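Local coordinates for EreC (Klebsiella pneumoniae, PDB 6XCQ), which is an erythromycin esterase that probably confers macrolide resistance by hydrolysing the lactone ester of the antibiotic's ring, at residues G208-T212 with A213-K217; T415-S418 with E419-A423; R122-P126 with L127-L131. The protein carries 1 engineered substitution. All coordinates share one frame; numbering follows the deposited sequence. Where two conformers were deposited one is given.

All three contacts are helix starts, where the N-cap residue meets the first turn. Contact 3 opens helix 126-146 and contact 1 helix 212-231; contact 2 spans the single-turn helix 417-420, which leads into strand 423-427 of the mixed sheet. Contacts 2 and 3 lie on opposite sides of the chain's centre, their centres about 31 Å apart. Contact 1, at the surface, lies about 28 Å from the chain's centre and, between centres, about 29 Å from contact 3 and about 41 Å from contact 2. In contact 2 an asparagine side chain caps the helix; in contact 1 a first-turn glutamine accepts from the N-cap amide; in contact 3 water joins the N-cap residue to a threonine.

Contact 1 (G208-T212 with A213-K217); sequences GEMET and AQQEK
The Gln215 amide lies with one face against the backbone of the preceding turn: Met210 O stands over NE2 at 3.7 Å and Glu211 O lies above CD on the same face, while Gly208 CA is at the nitrogen edge. NE2 spends a hydrogen on Trp207 O, a use that suits a glutamine, long enough to span the gap and able to donate without charge. The Glu216 carboxylate has the methyl of Thr212 over one face, CG2 3.8 Å from CD, the two side chains running side by side.

Glu211 is the N-cap residue. Its own carboxylate leads away, bent at chi2 (-66°), so the cap is made from the other direction: Glu211 N gives a hydrogen bond to Gln214 OE1 at 3.0 Å, in the carbonyl plane on a lone pair. This would be one half of a capping box; Gln214 was modelled in two conformers, so this bond belongs to the one described. The helix proper is closed by Gln215 N to Glu211 O and by Glu216 N to Thr212 O.

Met210, buried, bends its terminal methyl (chi3 53°) beside Gln214 CB, 3.7 Å from CE. Through its contacts with Ser194 and Ile195 the connection between helices 200-208 and 212-231 packs on the loop after helix 182-191, while Gln214 and Lys217 rest the start of helix 212-231 on Leu191 of helix 182-191 itself.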
ATOM      1  N   GLY A 208      15.097  16.811   7.560  1.00 28.48           N
ATOM      2  CA  GLY A 208      16.408  16.907   8.180  1.00 26.61           C
ATOM      3  C   GLY A 208      17.033  18.284   8.101  1.00 32.28           C
ATOM      4  O   GLY A 208      17.973  18.567   8.853  1.00 38.08           O
ATOM      5  N   GLU A 209      16.530  19.150   7.218  1.00 27.17           N
ATOM      6  CA  GLU A 209      17.025  20.520   7.162  1.00 29.09           C
ATOM      7  C   GLU A 209      16.404  21.419   8.229  1.00 40.12           C
ATOM      8  O   GLU A 209      16.925  22.513   8.481  1.00 30.09           O
ATOM      9  CB  GLU A 209      16.777  21.094   5.767  1.00 26.62           C
ATOM     10  CG  GLU A 209      17.796  20.603   4.743  1.00 47.13           C
ATOM     11  CD  GLU A 209      17.327  20.763   3.311  1.00 49.78           C
ATOM     12  OE1 GLU A 209      17.921  20.114   2.422  1.00 58.45           O
ATOM     13  OE2 GLU A 209      16.364  21.529   3.071  1.00 61.63           O
ATOM     14  N   MET A 210      15.311  20.990   8.861  1.00 26.24           N
ATOM     15  CA  MET A 210      14.740  21.763   9.957  1.00 28.94           C
ATOM     16  C   MET A 210      15.598  21.615  11.209  1.00 23.08           C
ATOM     17  O   MET A 210      16.234  20.585  11.439  1.00 26.14           O
ATOM     18  CB  MET A 210      13.306  21.307  10.258  1.00 22.70           C
ATOM     19  CG  MET A 210      12.310  21.525   9.128  1.00 37.39           C
ATOM     20  SD  MET A 210      10.640  20.935   9.522  1.00 39.02           S
ATOM     21  CE  MET A 210      10.369  21.795  11.066  1.00 31.19           C
ATOM     22  N   GLU A 211      15.609  22.661  12.025  1.00 24.21           N
ATOM     23  CA  GLU A 211      16.229  22.563  13.337  1.00 19.75           C
ATOM     24  C   GLU A 211      15.481  21.546  14.190  1.00 27.41           C
ATOM     25  O   GLU A 211      14.268  21.372  14.063  1.00 32.22           O
ATOM     26  CB  GLU A 211      16.228  23.933  14.028  1.00 32.20           C
ATOM     27  CG  GLU A 211      17.211  24.925  13.425  1.00 50.21           C
ATOM     28  CD  GLU A 211      18.658  24.500  13.639  1.00 74.37           C
ATOM     29  OE1 GLU A 211      19.357  24.214  12.641  1.00 63.52           O
ATOM     30  OE2 GLU A 211      19.098  24.451  14.810  1.00 76.85           O
ATOM     31  N   THR A 212      16.215  20.881  15.081  1.00 26.17           N
ATOM     32  CA  THR A 212      15.596  19.878  15.941  1.00 28.47           C
ATOM     33  C   THR A 212      14.459  20.477  16.762  1.00 33.14           C
ATOM     34  O   THR A 212      13.415  19.840  16.942  1.00 27.94           O
ATOM     35  CB  THR A 212      16.649  19.255  16.855  1.00 29.13           C
ATOM     36  OG1 THR A 212      17.585  18.516  16.060  1.00 34.66           O
ATOM     37  CG2 THR A 212      16.005  18.308  17.842  1.00 34.73           C
ATOM     38  N   ALA A 213      14.631  21.709  17.248  1.00 30.73           N
ATOM     39  CA  ALA A 213      13.594  22.312  18.081  1.00 21.57           C
ATOM     40  C   ALA A 213      12.315  22.563  17.293  1.00 29.60           C
ATOM     41  O   ALA A 213      11.216  22.402  17.833  1.00 36.58           O
ATOM     42  CB  ALA A 213      14.098  23.612  18.709  1.00 29.64           C
ATOM     43  N   GLN A 214      12.419  22.962  16.020  0.53 27.31           N
ATOM     44  CA  GLN A 214      11.193  23.114  15.239  0.53 29.83           C
ATOM     45  C   GLN A 214      10.547  21.769  14.936  0.53 30.52           C
ATOM     46  O   GLN A 214       9.316  21.684  14.862  0.53 25.24           O
ATOM     47  CB  GLN A 214      11.444  23.859  13.929  0.53 31.18           C
ATOM     48  CG  GLN A 214      12.793  24.498  13.786  0.53 37.46           C
ATOM     49  CD  GLN A 214      12.913  25.252  12.477  0.53 36.64           C
ATOM     50  OE1 GLN A 214      13.724  24.909  11.615  0.53 35.81           O
ATOM     51  NE2 GLN A 214      12.092  26.283  12.320  0.53 39.61           N
ATOM     52  N   GLN A 215      11.350  20.715  14.736  1.00 25.47           N
ATOM     53  CA  GLN A 215      10.778  19.382  14.557  1.00 24.14           C
ATOM     54  C   GLN A 215       9.982  18.963  15.786  1.00 26.98           C
ATOM     55  O   GLN A 215       8.839  18.503  15.681  1.00 19.50           O
ATOM     56  CB  GLN A 215      11.881  18.352  14.285  1.00 22.28           C
ATOM     57  CG  GLN A 215      12.668  18.553  12.978  1.00 18.66           C
ATOM     58  CD  GLN A 215      13.872  17.609  12.859  1.00 29.60           C
ATOM     59  OE1 GLN A 215      14.364  17.078  13.857  1.00 28.06           O
ATOM     60  NE2 GLN A 215      14.353  17.407  11.635  1.00 25.28           N
ATOM     61  N   GLU A 216      10.592  19.095  16.964  1.00 21.31           N
ATOM     62  CA  GLU A 216       9.941  18.676  18.192  1.00 24.03           C
ATOM     63  C   GLU A 216       8.764  19.574  18.535  1.00 26.27           C
ATOM     64  O   GLU A 216       7.752  19.088  19.051  1.00 23.70           O
ATOM     65  CB  GLU A 216      10.966  18.631  19.318  1.00 24.04           C
ATOM     66  CG  GLU A 216      11.813  17.384  19.189  1.00 36.66           C
ATOM     67  CD  GLU A 216      13.045  17.385  20.061  1.00 40.29           C
ATOM     68  OE1 GLU A 216      13.358  18.432  20.665  1.00 42.92           O
ATOM     69  OE2 GLU A 216      13.703  16.323  20.131  1.00 44.98           O
ATOM     70  N   LYS A 217       8.866  20.874  18.237  1.00 24.26           N
ATOM     71  CA  LYS A 217       7.716  21.752  18.388  1.00 29.55           C
ATOM     72  C   LYS A 217       6.556  21.300  17.508  1.00 26.24           C
ATOM     73  O   LYS A 217       5.393  21.382  17.917  1.00 18.91           O
ATOM     74  CB  LYS A 217       8.106  23.191  18.064  1.00 24.94           C
ATOM     75  CG  LYS A 217       6.937  24.163  18.135  1.00 27.68           C
ATOM     76  CD  LYS A 217       7.367  25.571  17.765  1.00 30.23           C
ATOM     77  CE  LYS A 217       8.249  26.164  18.855  1.00 35.79           C
ATOM     78  NZ  LYS A 217       7.489  26.349  20.125  1.00 56.21           N
TER

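Contact 2 (T415-S418 with E419-A423); sequences TNLS and EAFDA
Glu419 crosses Asn416 obliquely at the start of the helix, its CG over one face of the asparagine amide: Glu419 CG is 3.7 Å from Asn416 CG, and the carboxylate and amide planes are turned 37° apart. The same face receives the capping bond. Glu419 N donates to Asn416 OD1 at 3.1 Å, reaching it from above the carbonyl plane, 48° out of it, and not on a lone pair. CG of Asn416 lies opposite the backbone N (chi1 -179°), which swings the short amide back over the first turn. Asparagine suits this place because its oxygen can take up amide hydrogens that have no carbonyl of an earlier turn to bond; Ser418 N gives it a second, weak bond.

Behind this pair, Ala420 N bonds Asn416 O at 2.9 Å, and the methyl of Ala420 packs on Thr415 CG2 at 3.6 Å. A small side chain fits there, since Ala420 CB is also only 3.3 Å from Asn416 O. The Thr415 hydroxyl is hydrogen-bonded to Thr313 OG1.

On the buried side Leu417 comes to Phe421 at the edge of the ring, near its plane, CD2 to CD2 4.2 Å. Both residues also rest on Met406 of strand 405-408. Their backbones are joined too, by Phe421 N to Leu417 O at 3.2 Å, just where Phe421 leaves helical geometry.

The sequence Asn-Leu-Ser-Glu has the look of a capping box, yet only the Asn416 half is made: Glu419 OE2 stays 6.0 Å from Asn416 N. The result is an asparagine N-cap on a one-turn helix linking strand 411-414 to strand 423-427 of the central sheet.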
ATOM      1  N   THR A 415      11.276 -16.721   5.613  1.00 18.13           N
ATOM      2  CA  THR A 415      10.242 -16.785   6.641  1.00 22.85           C
ATOM      3  C   THR A 415       9.624 -18.178   6.570  1.00 26.04           C
ATOM      4  O   THR A 415      10.044 -19.028   5.772  1.00 22.97           O
ATOM      5  CB  THR A 415       9.209 -15.666   6.428  1.00 18.45           C
ATOM      6  OG1 THR A 415       8.327 -15.571   7.560  1.00 18.48           O
ATOM      7  CG2 THR A 415       8.423 -15.932   5.178  1.00 15.11           C
ATOM      8  N   ASN A 416       8.644 -18.417   7.435  1.00 21.25           N
ATOM      9  CA  ASN A 416       7.760 -19.574   7.311  1.00 21.12           C
ATOM     10  C   ASN A 416       6.645 -19.171   6.364  1.00 22.74           C
ATOM     11  O   ASN A 416       5.738 -18.424   6.748  1.00 17.63           O
ATOM     12  CB  ASN A 416       7.194 -19.998   8.666  1.00 18.96           C
ATOM     13  CG  ASN A 416       6.282 -21.218   8.575  1.00 32.34           C
ATOM     14  OD1 ASN A 416       5.453 -21.350   7.668  1.00 28.84           O
ATOM     15  ND2 ASN A 416       6.436 -22.121   9.527  1.00 29.99           N
ATOM     16  N   LEU A 417       6.689 -19.688   5.137  1.00 17.51           N
ATOM     17  CA  LEU A 417       5.784 -19.200   4.107  1.00 21.81           C
ATOM     18  C   LEU A 417       4.350 -19.690   4.294  1.00 17.49           C
ATOM     19  O   LEU A 417       3.430 -19.063   3.759  1.00 26.42           O
ATOM     20  CB  LEU A 417       6.321 -19.569   2.714  1.00 11.76           C
ATOM     21  CG  LEU A 417       7.607 -18.807   2.360  1.00 20.26           C
ATOM     22  CD1 LEU A 417       8.393 -19.529   1.275  1.00 17.62           C
ATOM     23  CD2 LEU A 417       7.320 -17.365   1.926  1.00 17.74           C
ATOM     24  N   SER A 418       4.130 -20.779   5.032  0.72 20.38           N
ATOM     25  CA  SER A 418       2.758 -21.177   5.349  0.72 23.28           C
ATOM     26  C   SER A 418       2.098 -20.184   6.299  0.72 19.20           C
ATOM     27  O   SER A 418       0.889 -19.932   6.211  0.72 20.78           O
ATOM     28  CB  SER A 418       2.734 -22.580   5.955  0.72 28.53           C
ATOM     29  OG  SER A 418       3.534 -22.640   7.125  0.72 28.40           O
ATOM     30  N   GLU A 419       2.870 -19.622   7.221  1.00 20.75           N
ATOM     31  CA  GLU A 419       2.335 -18.620   8.130  1.00 19.91           C
ATOM     32  C   GLU A 419       2.336 -17.233   7.508  1.00 19.15           C
ATOM     33  O   GLU A 419       1.517 -16.386   7.886  1.00 19.17           O
ATOM     34  CB  GLU A 419       3.172 -18.602   9.403  1.00 21.08           C
ATOM     35  CG  GLU A 419       3.194 -19.940  10.104  1.00 31.31           C
ATOM     36  CD  GLU A 419       3.575 -19.798  11.546  1.00 57.54           C
ATOM     37  OE1 GLU A 419       2.852 -20.338  12.410  1.00 84.39           O
ATOM     38  OE2 GLU A 419       4.608 -19.139  11.808  1.00 53.05           O
ATOM     39  N   ALA A 420       3.252 -16.984   6.568  1.00 21.31           N
ATOM     40  CA  ALA A 420       3.459 -15.641   6.042  1.00 18.65           C
ATOM     41  C   ALA A 420       2.407 -15.260   5.009  1.00 22.22           C
ATOM     42  O   ALA A 420       1.954 -14.109   4.983  1.00 19.54           O
ATOM     43  CB  ALA A 420       4.861 -15.538   5.437  1.00 19.62           C
ATOM     44  N   PHE A 421       2.016 -16.200   4.145  1.00 14.44           N
ATOM     45  CA  PHE A 421       1.043 -15.932   3.094  1.00 16.59           C
ATOM     46  C   PHE A 421       0.051 -17.080   3.023  1.00 19.21           C
ATOM     47  O   PHE A 421       0.353 -18.204   3.421  1.00 19.74           O
ATOM     48  CB  PHE A 421       1.736 -15.744   1.732  1.00 12.34           C
ATOM     49  CG  PHE A 421       2.681 -14.588   1.715  1.00 16.99           C
ATOM     50  CD1 PHE A 421       2.200 -13.289   1.536  1.00 15.75           C
ATOM     51  CD2 PHE A 421       4.032 -14.778   1.935  1.00 15.03           C
ATOM     52  CE1 PHE A 421       3.073 -12.209   1.535  1.00 15.27           C
ATOM     53  CE2 PHE A 421       4.900 -13.696   1.942  1.00 15.42           C
ATOM     54  CZ  PHE A 421       4.405 -12.408   1.745  1.00 11.78           C
ATOM     55  N   ASP A 422      -1.135 -16.788   2.485  1.00 16.58           N
ATOM     56  CA  ASP A 422      -2.136 -17.825   2.260  1.00 18.28           C
ATOM     57  C   ASP A 422      -1.998 -18.481   0.894  1.00 20.20           C
ATOM     58  O   ASP A 422      -2.295 -19.672   0.768  1.00 17.86           O
ATOM     59  CB  ASP A 422      -3.548 -17.251   2.404  1.00 16.71           C
ATOM     60  CG  ASP A 422      -3.849 -16.791   3.829  1.00 24.84           C
ATOM     61  OD1 ASP A 422      -4.222 -17.637   4.670  1.00 20.10           O
ATOM     62  OD2 ASP A 422      -3.677 -15.585   4.111  1.00 20.75           O
ATOM     63  N   ALA A 423      -1.547 -17.742  -0.123  1.00 12.61           N
ATOM     64  CA  ALA A 423      -1.334 -18.293  -1.457  1.00 16.90           C
ATOM     65  C   ALA A 423      -0.201 -17.527  -2.123  1.00 17.58           C
ATOM     66  O   ALA A 423       0.207 -16.465  -1.652  1.00 16.48           O
ATOM     67  CB  ALA A 423      -2.601 -18.230  -2.317  1.00 14.52           C
TER

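Contact 3 (R122-P126 with L127-L131); sequences RFSDP and LTFSL
Thr128 comes against Asp125 and Ser124: its CB lies 3.7 Å from Asp125 O. At the branch, the methyl CG2 approaches Ser124, whose CB is 4.5 Å off, and Leu107 of helix 101-112 borders the same side chain. The hydroxyl, placed beside the backbone N by chi1 of -62°, holds a water at 3.0 Å from OG1 and also bonds Asn159 ND2. A branched residue with one polar and one apolar arm suits this buried position, where both kinds of neighbour are present.

The same water ties the N-cap residue of helix 126-146 to the first turn: Asp125 makes no capping bond with its side chain, but the water accepts from Asp125 N and donates to Asp125 OD2 at 2.8 Å. Gln103 NE2 is a further partner of OD2, so the carboxylate is gripped from helix 101-112 as well.

Pro126 follows as the first residue of the helix, where its missing amide hydrogen costs nothing and its ring fixes phi near the helical value. Its carbonyl receives Ser130 N at 3.1 Å and, weakly, Ser130 OG, so this serine turns its hydroxyl back onto its own helix. Phe129 N bonds Asp125 O at 2.9 Å, and Phe129 CB lies 3.3 Å from that same oxygen. Ser124 OG sits at the edge of the Phe129 ring, near its plane, 3.6 Å from CD1, its hydrogen bond going to Leu120 O.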
ATOM      1  N   ARG A 122      -4.011  14.008 -14.502  1.00 22.13           N
ATOM      2  CA  ARG A 122      -4.603  15.183 -13.865  1.00 25.29           C
ATOM      3  C   ARG A 122      -5.014  14.923 -12.424  1.00 35.87           C
ATOM      4  O   ARG A 122      -5.233  15.879 -11.674  1.00 22.31           O
ATOM      5  CB  ARG A 122      -5.826  15.653 -14.647  1.00 34.21           C
ATOM      6  CG  ARG A 122      -5.543  16.067 -16.078  1.00 39.19           C
ATOM      7  CD  ARG A 122      -5.374  17.576 -16.191  1.00 66.13           C
ATOM      8  NE  ARG A 122      -4.735  17.968 -17.446  1.00 69.97           N
ATOM      9  CZ  ARG A 122      -5.332  17.944 -18.636  1.00 65.11           C
ATOM     10  NH1 ARG A 122      -4.664  18.320 -19.717  1.00 61.01           N
ATOM     11  NH2 ARG A 122      -6.594  17.547 -18.747  1.00 55.56           N
ATOM     12  N   PHE A 123      -5.131  13.657 -12.024  1.00 19.21           N
ATOM     13  CA  PHE A 123      -5.684  13.305 -10.725  1.00 19.30           C
ATOM     14  C   PHE A 123      -4.673  12.614  -9.829  1.00 22.65           C
ATOM     15  O   PHE A 123      -5.054  12.090  -8.775  1.00 19.07           O
ATOM     16  CB  PHE A 123      -6.901  12.390 -10.889  1.00 18.78           C
ATOM     17  CG  PHE A 123      -8.023  13.001 -11.667  1.00 27.88           C
ATOM     18  CD1 PHE A 123      -8.021  12.967 -13.055  1.00 25.35           C
ATOM     19  CD2 PHE A 123      -9.080  13.620 -11.010  1.00 27.96           C
ATOM     20  CE1 PHE A 123      -9.064  13.532 -13.777  1.00 27.19           C
ATOM     21  CE2 PHE A 123     -10.126  14.189 -11.729  1.00 27.70           C
ATOM     22  CZ  PHE A 123     -10.114  14.146 -13.114  1.00 31.47           C
ATOM     23  N   SER A 124      -3.396  12.611 -10.201  0.65 21.09           N
ATOM     24  CA  SER A 124      -2.434  11.772  -9.509  0.65 20.44           C
ATOM     25  C   SER A 124      -1.085  12.465  -9.455  0.65 28.50           C
ATOM     26  O   SER A 124      -0.734  13.248 -10.342  0.65 26.84           O
ATOM     27  CB  SER A 124      -2.298  10.418 -10.207  0.65 22.29           C
ATOM     28  OG  SER A 124      -1.934  10.604 -11.562  0.65 24.04           O
ATOM     29  N   ASP A 125      -0.329  12.152  -8.415  1.00 21.20           N
ATOM     30  CA  ASP A 125       1.028  12.633  -8.259  1.00 25.54           C
ATOM     31  C   ASP A 125       1.994  11.635  -8.879  1.00 22.54           C
ATOM     32  O   ASP A 125       1.613  10.507  -9.201  1.00 20.08           O
ATOM     33  CB  ASP A 125       1.294  12.876  -6.774  1.00 25.21           C
ATOM     34  CG  ASP A 125       0.239  13.787  -6.148  1.00 35.72           C
ATOM     35  OD1 ASP A 125       0.100  14.935  -6.629  1.00 34.08           O
ATOM     36  OD2 ASP A 125      -0.470  13.354  -5.201  1.00 30.52           O
ATOM     37  N   PRO A 126       3.257  12.031  -9.095  1.00 25.09           N
ATOM     38  CA  PRO A 126       4.190  11.138  -9.826  1.00 24.78           C
ATOM     39  C   PRO A 126       4.367   9.738  -9.241  1.00 22.74           C
ATOM     40  O   PRO A 126       4.316   8.757  -9.992  1.00 17.80           O
ATOM     41  CB  PRO A 126       5.500  11.933  -9.802  1.00 22.83           C
ATOM     42  CG  PRO A 126       5.058  13.373  -9.781  1.00 23.09           C
ATOM     43  CD  PRO A 126       3.768  13.416  -9.004  1.00 22.91           C
ATOM     44  N   LEU A 127       4.609   9.598  -7.937  1.00 19.69           N
ATOM     45  CA  LEU A 127       4.837   8.249  -7.409  1.00 17.46           C
ATOM     46  C   LEU A 127       3.575   7.397  -7.502  1.00 24.05           C
ATOM     47  O   LEU A 127       3.633   6.232  -7.932  1.00 19.60           O
ATOM     48  CB  LEU A 127       5.343   8.311  -5.963  1.00 20.12           C
ATOM     49  CG  LEU A 127       5.552   6.971  -5.257  1.00 22.39           C
ATOM     50  CD1 LEU A 127       6.686   6.138  -5.920  1.00 15.34           C
ATOM     51  CD2 LEU A 127       5.842   7.200  -3.776  1.00 30.30           C
ATOM     52  N   THR A 128       2.421   7.962  -7.117  1.00 15.32           N
ATOM     53  CA  THR A 128       1.158   7.243  -7.254  1.00 15.79           C
ATOM     54  C   THR A 128       0.925   6.792  -8.692  1.00 13.97           C
ATOM     55  O   THR A 128       0.496   5.655  -8.938  1.00 17.67           O
ATOM     56  CB  THR A 128       0.015   8.138  -6.791  1.00 21.30           C
ATOM     57  OG1 THR A 128       0.206   8.454  -5.404  1.00 15.00           O
ATOM     58  CG2 THR A 128      -1.326   7.441  -7.002  1.00 12.77           C
ATOM     59  N   PHE A 129       1.213   7.667  -9.652  1.00 16.06           N
ATOM     60  CA  PHE A 129       1.044   7.335 -11.065  1.00 18.69           C
ATOM     61  C   PHE A 129       1.906   6.135 -11.472  1.00 21.03           C
ATOM     62  O   PHE A 129       1.430   5.225 -12.156  1.00 18.95           O
ATOM     63  CB  PHE A 129       1.363   8.573 -11.908  1.00 21.03           C
ATOM     64  CG  PHE A 129       1.152   8.383 -13.388  1.00 24.28           C
ATOM     65  CD1 PHE A 129      -0.107   8.536 -13.946  1.00 21.41           C
ATOM     66  CD2 PHE A 129       2.220   8.052 -14.216  1.00 27.28           C
ATOM     67  CE1 PHE A 129      -0.305   8.366 -15.311  1.00 20.39           C
ATOM     68  CE2 PHE A 129       2.036   7.881 -15.584  1.00 24.06           C
ATOM     69  CZ  PHE A 129       0.776   8.031 -16.132  1.00 23.73           C
ATOM     70  N   SER A 130       3.170   6.098 -11.043  1.00 17.33           N
ATOM     71  CA  SER A 130       4.042   4.994 -11.439  1.00 21.89           C
ATOM     72  C   SER A 130       3.707   3.704 -10.697  1.00 21.02           C
ATOM     73  O   SER A 130       3.833   2.611 -11.264  1.00 17.14           O
ATOM     74  CB  SER A 130       5.504   5.366 -11.202  1.00 22.08           C
ATOM     75  OG  SER A 130       5.853   6.542 -11.904  1.00 29.24           O
ATOM     76  N   LEU A 131       3.294   3.803  -9.434  1.00 15.15           N
ATOM     77  CA  LEU A 131       2.987   2.604  -8.655  1.00 18.44           C
ATOM     78  C   LEU A 131       1.710   1.931  -9.135  1.00 17.40           C
ATOM     79  O   LEU A 131       1.634   0.696  -9.184  1.00 16.53           O
ATOM     80  CB  LEU A 131       2.845   2.957  -7.175  1.00 20.11           C
ATOM     81  CG  LEU A 131       4.141   3.115  -6.384  1.00 28.79           C
ATOM     82  CD1 LEU A 131       3.805   3.736  -5.049  1.00 26.99           C
ATOM     83  CD2 LEU A 131       4.804   1.757  -6.207  1.00 18.27           C
TER
HETATM   84  O   HOH W   1      -1.497  10.857  -6.023  1.00 29.73           O